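Local atomic coordinates of cell envelope-related transcriptional attenuator domain-containing protein (Streptococcus agalactiae, PDB entry 3OKZ), a protein that belongs to the LytR/CpsA/Psr family and, by analogy with its relatives, probably takes part in attaching glycopolymers to the streptococcal cell wall. Residues L47-T60 / A269-K281. Residues are numbered along the deposited sequence; the frame is centred on the assembly and turned at random.
Sequences LVTINPKTNKTTMT and AVQNRIKKELDKK
The amide of Asn51 meets the main chain at the end of helix 264-277: ND2 donates to Glu277 O at 3.0 Å, and that oxygen lies close to the amide plane, 11° out of it. With an N-H...O angle of 160° the bond is nearly straight. The carboxylate of Asp279, its plane perpendicular to this amide, takes Lys53 NZ on the syn side of OD2 at 2.6 Å; the same OD2 also makes a salt bridge with Lys18. Obliquely to the Arg273 guanidinium lies Thr60 OG1, while Tyr244 gives that group a cation-pi partner. Strands 41-51 and 56-62 form an antiparallel hairpin of the central mixed sheet, turning through a G1 beta bulge at Asn55, and helix 264-277 packs on one face of the sheet; a Schellman motif with Asp279 as C-prime residue ends it. Glu277 CB rests on Thr49 CB (3.9 Å), and a bend at chi2 (-51°) brings CD against Thr58 CG2 (3.9 Å) and the carboxylate toward Lys56. Its OE2 makes a long salt bridge with Lys56 NZ (3.8 Å), whereas OE1 accepts from a water that also bonds Thr54 OG1. About one turn toward the N-terminus of the helix, Ile274 CD1 meets Leu47 CD1 at 3.7 Å.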
loop_
_atom_site.group_PDB
_atom_site.type_symbol
_atom_site.label_atom_id
_atom_site.label_comp_id
_atom_site.label_asym_id
_atom_site.label_seq_id
_atom_site.Cartn_x
_atom_site.Cartn_y
_atom_site.Cartn_z
ATOM N N LEU A 47 1.449 1.607 3.949
ATOM C CA LEU A 47 1.681 1.266 5.344
ATOM C C LEU A 47 0.578 1.993 6.106
ATOM O O LEU A 47 0.477 3.221 6.049
ATOM C CB LEU A 47 3.070 1.740 5.785
ATOM C CG LEU A 47 3.669 1.210 7.099
ATOM C CD1 LEU A 47 3.124 1.989 8.301
ATOM C CD2 LEU A 47 3.379 -0.279 7.221
ATOM N N VAL A 48 -0.266 1.232 6.795
ATOM C CA VAL A 48 -1.381 1.824 7.523
ATOM C C VAL A 48 -1.203 1.780 9.031
ATOM O O VAL A 48 -0.780 0.761 9.586
ATOM C CB VAL A 48 -2.708 1.091 7.201
ATOM C CG1 VAL A 48 -3.894 1.970 7.576
ATOM C CG2 VAL A 48 -2.752 0.694 5.727
ATOM N N THR A 49 -1.532 2.889 9.688
ATOM C CA THR A 49 -1.459 2.973 11.144
ATOM C C THR A 49 -2.873 3.179 11.639
ATOM O O THR A 49 -3.653 3.892 10.998
ATOM C CB THR A 49 -0.668 4.183 11.635
ATOM O OG1 THR A 49 -1.345 5.375 11.233
ATOM C CG2 THR A 49 0.726 4.181 11.083
ATOM N N ILE A 50 -3.193 2.549 12.769
ATOM C CA ILE A 50 -4.508 2.666 13.414
ATOM C C ILE A 50 -4.248 2.739 14.911
ATOM O O ILE A 50 -3.620 1.840 15.483
ATOM C CB ILE A 50 -5.424 1.437 13.155
ATOM C CG1 ILE A 50 -5.565 1.174 11.657
ATOM C CG2 ILE A 50 -6.798 1.685 13.759
ATOM C CD1 ILE A 50 -5.143 -0.224 11.249
ATOM N N ASN A 51 -4.708 3.816 15.539
ATOM C CA ASN A 51 -4.513 3.996 16.974
ATOM C C ASN A 51 -5.867 4.159 17.640
ATOM O O ASN A 51 -6.455 5.245 17.623
ATOM C CB ASN A 51 -3.665 5.229 17.247
ATOM C CG ASN A 51 -3.270 5.341 18.695
ATOM O OD1 ASN A 51 -4.114 5.284 19.584
ATOM N ND2 ASN A 51 -1.978 5.502 18.944
ATOM N N PRO A 52 -6.377 3.081 18.250
ATOM C CA PRO A 52 -7.681 3.093 18.923
ATOM C C PRO A 52 -7.762 4.157 20.010
ATOM O O PRO A 52 -8.828 4.714 20.289
ATOM C CB PRO A 52 -7.781 1.679 19.477
ATOM C CG PRO A 52 -6.354 1.352 19.798
ATOM C CD PRO A 52 -5.641 1.842 18.561
ATOM N N LYS A 53 -6.608 4.434 20.604
ATOM C CA LYS A 53 -6.476 5.405 21.678
ATOM C C LYS A 53 -6.695 6.835 21.177
ATOM O O LYS A 53 -7.719 7.451 21.478
ATOM C CB LYS A 53 -5.082 5.248 22.300
ATOM C CG LYS A 53 -4.899 5.811 23.689
ATOM C CD LYS A 53 -3.532 5.430 24.240
ATOM C CE LYS A 53 -2.401 5.957 23.363
ATOM N NZ LYS A 53 -1.057 5.614 23.905
ATOM N N THR A 54 -5.737 7.351 20.406
ATOM C CA THR A 54 -5.811 8.709 19.866
ATOM C C THR A 54 -6.944 8.843 18.864
ATOM O O THR A 54 -7.216 9.944 18.365
ATOM C CB THR A 54 -4.531 9.100 19.141
ATOM O OG1 THR A 54 -4.457 8.392 17.892
ATOM C CG2 THR A 54 -3.320 8.768 19.997
ATOM N N ASN A 55 -7.573 7.712 18.547
ATOM C CA ASN A 55 -8.699 7.680 17.618
ATOM C C ASN A 55 -8.330 8.281 16.254
ATOM O O ASN A 55 -8.964 9.231 15.792
ATOM C CB ASN A 55 -9.864 8.453 18.234
ATOM C CG ASN A 55 -11.191 8.039 17.673
ATOM O OD1 ASN A 55 -11.570 6.875 17.759
ATOM N ND2 ASN A 55 -11.913 8.991 17.098
ATOM N N LYS A 56 -7.311 7.725 15.606
ATOM C CA LYS A 56 -6.878 8.254 14.323
ATOM C C LYS A 56 -6.231 7.201 13.433
ATOM O O LYS A 56 -5.791 6.151 13.902
ATOM C CB LYS A 56 -5.902 9.410 14.558
ATOM C CG LYS A 56 -5.403 10.103 13.285
ATOM C CD LYS A 56 -4.551 11.343 13.611
ATOM C CE LYS A 56 -3.350 11.006 14.499
ATOM N NZ LYS A 56 -2.531 12.197 14.876
ATOM N N THR A 57 -6.178 7.497 12.140
ATOM C CA THR A 57 -5.580 6.592 11.168
ATOM C C THR A 57 -4.768 7.355 10.130
ATOM O O THR A 57 -5.145 8.450 9.715
ATOM C CB THR A 57 -6.662 5.774 10.442
ATOM O OG1 THR A 57 -7.228 4.827 11.352
ATOM C CG2 THR A 57 -6.077 5.042 9.242
ATOM N N THR A 58 -3.647 6.774 9.717
ATOM C CA THR A 58 -2.805 7.400 8.706
ATOM C C THR A 58 -2.430 6.378 7.649
ATOM O O THR A 58 -2.232 5.200 7.955
ATOM C CB THR A 58 -1.500 7.937 9.298
ATOM O OG1 THR A 58 -0.602 6.843 9.544
ATOM C CG2 THR A 58 -1.779 8.691 10.600
HETATM N N MSE A 59 -2.328 6.839 6.408
HETATM C CA MSE A 59 -1.951 5.979 5.298
HETATM C C MSE A 59 -0.783 6.557 4.549
HETATM O O MSE A 59 -0.848 7.675 4.033
HETATM C CB MSE A 59 -3.092 5.831 4.318
HETATM C CG MSE A 59 -4.336 5.241 4.899
HETATM SE SE MSE A 59 -5.536 4.962 3.461
HETATM C CE MSE A 59 -5.059 3.128 3.079
ATOM N N THR A 60 0.288 5.786 4.473
ATOM C CA THR A 60 1.456 6.233 3.750
ATOM C C THR A 60 1.744 5.323 2.546
ATOM O O THR A 60 2.067 4.141 2.688
ATOM C CB THR A 60 2.657 6.334 4.710
ATOM O OG1 THR A 60 2.363 7.329 5.699
ATOM C CG2 THR A 60 3.931 6.755 3.973
ATOM N N ALA A 269 12.040 11.706 9.212
ATOM C CA ALA A 269 10.795 12.357 9.592
ATOM C C ALA A 269 9.564 11.465 9.408
ATOM O O ALA A 269 8.715 11.358 10.297
ATOM C CB ALA A 269 10.620 13.627 8.784
ATOM N N VAL A 270 9.476 10.841 8.242
ATOM C CA VAL A 270 8.357 9.971 7.903
ATOM C C VAL A 270 8.313 8.745 8.810
ATOM O O VAL A 270 7.234 8.310 9.232
ATOM C CB VAL A 270 8.444 9.512 6.424
ATOM C CG1 VAL A 270 7.243 8.660 6.066
ATOM C CG2 VAL A 270 8.529 10.723 5.511
ATOM N N GLN A 271 9.484 8.184 9.098
ATOM C CA GLN A 271 9.560 7.019 9.964
ATOM C C GLN A 271 8.959 7.429 11.297
ATOM O O GLN A 271 7.934 6.909 11.721
ATOM C CB GLN A 271 11.019 6.597 10.199
ATOM C CG GLN A 271 11.786 6.040 9.001
ATOM C CD GLN A 271 13.148 5.500 9.412
ATOM O OE1 GLN A 271 13.859 4.882 8.620
ATOM N NE2 GLN A 271 13.516 5.738 10.663
ATOM N N ASN A 272 9.611 8.390 11.941
ATOM C CA ASN A 272 9.205 8.888 13.249
ATOM C C ASN A 272 7.746 9.335 13.321
ATOM O O ASN A 272 7.099 9.191 14.360
ATOM C CB ASN A 272 10.149 10.023 13.674
ATOM C CG ASN A 272 11.602 9.554 13.831
ATOM O OD1 ASN A 272 12.497 10.362 14.084
ATOM N ND2 ASN A 272 11.836 8.243 13.685
ATOM N N ARG A 273 7.233 9.878 12.223
ATOM C CA ARG A 273 5.841 10.314 12.170
ATOM C C ARG A 273 5.007 9.051 12.368
ATOM O O ARG A 273 4.049 9.029 13.148
ATOM C CB ARG A 273 5.543 10.945 10.805
ATOM C CG ARG A 273 4.198 11.639 10.688
ATOM C CD ARG A 273 3.213 10.809 9.875
ATOM N NE ARG A 273 3.748 10.434 8.565
ATOM C CZ ARG A 273 4.181 11.293 7.643
ATOM N NH1 ARG A 273 4.152 12.605 7.866
ATOM N NH2 ARG A 273 4.652 10.836 6.489
ATOM N N ILE A 274 5.391 7.992 11.662
ATOM C CA ILE A 274 4.703 6.711 11.772
ATOM C C ILE A 274 4.938 6.133 13.165
ATOM O O ILE A 274 3.998 5.671 13.816
ATOM C CB ILE A 274 5.213 5.709 10.716
ATOM C CG1 ILE A 274 4.796 6.178 9.321
ATOM C CG2 ILE A 274 4.677 4.328 11.003
ATOM C CD1 ILE A 274 5.052 5.154 8.225
ATOM N N LYS A 275 6.190 6.162 13.623
ATOM C CA LYS A 275 6.529 5.646 14.945
ATOM C C LYS A 275 5.678 6.297 16.035
ATOM O O LYS A 275 5.182 5.611 16.929
ATOM C CB LYS A 275 8.015 5.862 15.230
ATOM C CG LYS A 275 8.900 4.842 14.547
ATOM C CD LYS A 275 10.365 5.184 14.630
ATOM C CE LYS A 275 11.190 4.080 13.990
ATOM N NZ LYS A 275 12.597 4.495 13.773
ATOM N N LYS A 276 5.503 7.616 15.961
ATOM C CA LYS A 276 4.687 8.306 16.949
ATOM C C LYS A 276 3.275 7.718 16.955
ATOM O O LYS A 276 2.628 7.656 17.999
ATOM C CB LYS A 276 4.611 9.802 16.648
ATOM C CG LYS A 276 3.693 10.561 17.607
ATOM C CD LYS A 276 3.397 11.990 17.146
ATOM C CE LYS A 276 4.655 12.849 17.071
ATOM N NZ LYS A 276 4.364 14.248 16.640
ATOM N N GLU A 277 2.801 7.286 15.786
ATOM C CA GLU A 277 1.462 6.707 15.654
ATOM C C GLU A 277 1.328 5.366 16.360
ATOM O O GLU A 277 0.306 5.094 16.995
ATOM C CB GLU A 277 1.101 6.507 14.179
ATOM C CG GLU A 277 0.975 7.784 13.397
ATOM C CD GLU A 277 0.071 8.776 14.084
ATOM O OE1 GLU A 277 -0.964 8.343 14.639
ATOM O OE2 GLU A 277 0.389 9.986 14.062
ATOM N N LEU A 278 2.347 4.520 16.234
ATOM C CA LEU A 278 2.294 3.206 16.864
ATOM C C LEU A 278 2.821 3.228 18.294
ATOM O O LEU A 278 3.057 2.169 18.892
ATOM C CB LEU A 278 3.085 2.176 16.047
ATOM C CG LEU A 278 2.649 1.808 14.623
ATOM C CD1 LEU A 278 1.168 2.142 14.412
ATOM C CD2 LEU A 278 3.514 2.546 13.626
ATOM N N ASP A 279 2.986 4.430 18.848
ATOM C CA ASP A 279 3.498 4.573 20.209
ATOM C C ASP A 279 4.873 3.911 20.306
ATOM O O ASP A 279 5.103 3.034 21.147
ATOM C CB ASP A 279 2.553 3.926 21.237
ATOM C CG ASP A 279 1.391 4.835 21.636
ATOM O OD1 ASP A 279 1.504 6.071 21.485
ATOM O OD2 ASP A 279 0.364 4.309 22.124
ATOM N N LYS A 280 5.773 4.322 19.419
ATOM C CA LYS A 280 7.139 3.806 19.402
ATOM C C LYS A 280 8.093 4.975 19.568
ATOM O O LYS A 280 7.787 6.097 19.181
ATOM C CB LYS A 280 7.433 3.097 18.084
ATOM C CG LYS A 280 6.704 1.788 17.918
ATOM C CD LYS A 280 6.791 1.296 16.480
ATOM C CE LYS A 280 6.151 -0.065 16.331
ATOM N NZ LYS A 280 6.911 -1.097 17.074
ATOM N N LYS A 281 9.245 4.717 20.163
ATOM C CA LYS A 281 10.219 5.773 20.355
ATOM C C LYS A 281 10.738 6.169 18.979
ATOM O O LYS A 281 10.830 5.331 18.081
ATOM C CB LYS A 281 11.365 5.277 21.246
ATOM C CG LYS A 281 10.968 5.028 22.700
ATOM C CD LYS A 281 12.205 4.867 23.558
ATOM C CE LYS A 281 11.874 4.847 25.037
ATOM N NZ LYS A 281 13.115 4.708 25.861
HETATM O O HOH W 1 -2.066 9.384 16.834
#